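Local coordinates for protein isomaltose glucohydrolase (Kribbella flavida, PDB 5Z3E) that hydrolyses the alpha-1,6-glucosidic linkage of isomaltose from the non-reducing end, yielding beta-D-glucose and D-glucose, at residues His44-Ile49 and Glu82-Tyr87. The protein carries 1 engineered substitution. Numbering follows the deposited sequence.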
loop_
_atom_site.group_PDB
_atom_site.type_symbol
_atom_site.label_atom_id
_atom_site.label_comp_id
_atom_site.label_asym_id
_atom_site.label_seq_id
_atom_site.Cartn_x
_atom_site.Cartn_y
_atom_site.Cartn_z
ATOM N N HIS A 44 -9.811 5.548 18.029
ATOM C CA HIS A 44 -8.797 6.564 17.890
ATOM C C HIS A 44 -8.217 6.588 16.483
ATOM O O HIS A 44 -7.929 7.661 15.957
ATOM C CB HIS A 44 -7.673 6.361 18.920
ATOM C CG HIS A 44 -6.540 7.308 18.759
ATOM N ND1 HIS A 44 -6.640 8.658 19.071
ATOM C CD2 HIS A 44 -5.302 7.136 18.241
ATOM C CE1 HIS A 44 -5.506 9.254 18.768
ATOM N NE2 HIS A 44 -4.675 8.359 18.275
ATOM N N SER A 45 -8.037 5.419 15.875
ATOM C CA SER A 45 -7.515 5.356 14.520
ATOM C C SER A 45 -8.426 6.091 13.550
ATOM O O SER A 45 -7.963 6.849 12.691
ATOM C CB SER A 45 -7.340 3.908 14.084
ATOM O OG SER A 45 -6.264 3.271 14.774
ATOM N N HIS A 46 -9.725 5.834 13.625
ATOM C CA HIS A 46 -10.659 6.569 12.795
ATOM C C HIS A 46 -10.575 8.061 13.059
ATOM O O HIS A 46 -10.565 8.883 12.128
ATOM C CB HIS A 46 -12.073 6.061 13.021
ATOM C CG HIS A 46 -13.105 6.951 12.403
ATOM N ND1 HIS A 46 -13.791 7.884 13.111
ATOM C CD2 HIS A 46 -13.537 7.066 11.123
ATOM C CE1 HIS A 46 -14.586 8.546 12.290
ATOM N NE2 HIS A 46 -14.466 8.063 11.080
ATOM N N ALA A 47 -10.505 8.462 14.334
ATOM C CA ALA A 47 -10.480 9.862 14.683
ATOM C C ALA A 47 -9.236 10.558 14.174
ATOM O O ALA A 47 -9.326 11.669 13.652
ATOM C CB ALA A 47 -10.615 10.034 16.202
ATOM N N VAL A 48 -8.078 9.950 14.313
ATOM C CA VAL A 48 -6.870 10.638 13.945
ATOM C C VAL A 48 -6.743 10.733 12.407
ATOM O O VAL A 48 -6.260 11.733 11.888
ATOM C CB VAL A 48 -5.655 10.039 14.681
ATOM C CG1 VAL A 48 -5.297 8.699 14.091
ATOM C CG2 VAL A 48 -4.461 10.948 14.637
ATOM N N ILE A 49 -7.225 9.727 11.680
ATOM C CA ILE A 49 -7.217 9.797 10.225
ATOM C C ILE A 49 -8.140 10.910 9.746
ATOM O O ILE A 49 -7.778 11.744 8.905
ATOM C CB ILE A 49 -7.610 8.437 9.610
ATOM C CG1 ILE A 49 -6.497 7.401 9.800
ATOM C CG2 ILE A 49 -7.953 8.602 8.141
ATOM C CD1 ILE A 49 -6.936 5.972 9.595
ATOM N N GLU A 82 -9.104 2.364 2.673
ATOM C CA GLU A 82 -9.713 1.051 2.850
ATOM C C GLU A 82 -10.043 0.800 4.317
ATOM O O GLU A 82 -11.117 0.274 4.623
ATOM C CB GLU A 82 -8.789 -0.034 2.279
ATOM C CG GLU A 82 -9.229 -1.455 2.556
ATOM C CD GLU A 82 -10.544 -1.915 1.945
ATOM O OE1 GLU A 82 -11.231 -1.143 1.244
ATOM O OE2 GLU A 82 -10.884 -3.106 2.207
ATOM N N GLY A 83 -9.146 1.155 5.225
ATOM C CA GLY A 83 -9.470 1.036 6.644
ATOM C C GLY A 83 -10.668 1.860 7.038
ATOM O O GLY A 83 -11.541 1.407 7.776
ATOM N N ILE A 84 -10.744 3.096 6.526
ATOM C CA ILE A 84 -11.849 3.986 6.832
ATOM C C ILE A 84 -13.161 3.470 6.239
ATOM O O ILE A 84 -14.223 3.559 6.865
ATOM C CB ILE A 84 -11.514 5.414 6.347
ATOM C CG1 ILE A 84 -10.367 6.021 7.166
ATOM C CG2 ILE A 84 -12.735 6.322 6.327
ATOM C CD1 ILE A 84 -10.691 6.264 8.647
ATOM N N SER A 85 -13.099 2.936 5.023
ATOM C CA SER A 85 -14.269 2.373 4.372
ATOM C C SER A 85 -14.806 1.169 5.141
ATOM O O SER A 85 -16.016 1.041 5.361
ATOM C CB SER A 85 -13.914 1.976 2.937
ATOM O OG SER A 85 -15.021 1.377 2.297
ATOM N N ARG A 86 -13.911 0.299 5.601
ATOM C CA ARG A 86 -14.310 -0.829 6.453
ATOM C C ARG A 86 -14.916 -0.369 7.752
ATOM O O ARG A 86 -15.877 -0.959 8.244
ATOM C CB ARG A 86 -13.105 -1.729 6.718
ATOM C CG ARG A 86 -12.701 -2.594 5.542
ATOM C CD ARG A 86 -11.374 -3.257 5.786
ATOM N NE ARG A 86 -10.986 -4.258 4.804
ATOM C CZ ARG A 86 -10.912 -5.567 5.005
ATOM N NH1 ARG A 86 -11.310 -6.107 6.137
ATOM N NH2 ARG A 86 -10.414 -6.345 4.059
ATOM N N TYR A 87 -14.365 0.693 8.338
ATOM C CA TYR A 87 -14.891 1.255 9.570
ATOM C C TYR A 87 -16.288 1.792 9.369
ATOM O O TYR A 87 -17.066 1.843 10.326
ATOM C CB TYR A 87 -13.960 2.364 10.071
ATOM C CG TYR A 87 -14.231 2.841 11.464
ATOM C CD1 TYR A 87 -13.639 2.203 12.540
ATOM C CD2 TYR A 87 -15.032 3.926 11.719
ATOM C CE1 TYR A 87 -13.848 2.633 13.831
ATOM C CE2 TYR A 87 -15.258 4.358 13.053
ATOM C CZ TYR A 87 -14.655 3.696 14.075
ATOM O OH TYR A 87 -14.858 4.102 15.406
#
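H46 of helix 32-52 packs beside Y87, the last residue of helix 74-87. The two ring planes are almost parallel, 8° apart, but they are slid along each other and barely overlap. CE2 of Y87 sits over one face of the imidazole, toward its rim, and comes to 3.4 Å from H46 CG. H46 CB lies over the face of the Y87 ring, somewhat off its centre, 3.7 Å from the centroid, a CH-pi contact. With CG anti to the backbone N (chi1 169°), H46 turns its imidazole against the tyrosine, and the two side chains cross at about a right angle. H46 NE2 is hydrogen-bonded to D89 OD2, just past helix 74-87, which probably helps to hold the turn of the imidazole.

The buried part is an apolar meeting of two isoleucines. I49 and I84 meet tip to tip, with I49 CG2 3.6 Å from I84 CD1. I84 CD1 also touches H46 CD2 obliquely at 3.9 Å. Y59 packs on both isoleucines, and H385 of helix 382-394 lies on I49. By contrast, H46 and Y87 form the partly exposed side. No hydrogen bond crosses between 44-49 and 82-87. The axes of the two segments come no closer than 10.6 Å and their directions differ by 123°. This is side-chain packing between two steeply crossed helices of the (alpha/alpha)6-barrel catalytic fold of glycoside hydrolase family 15, away from the active site.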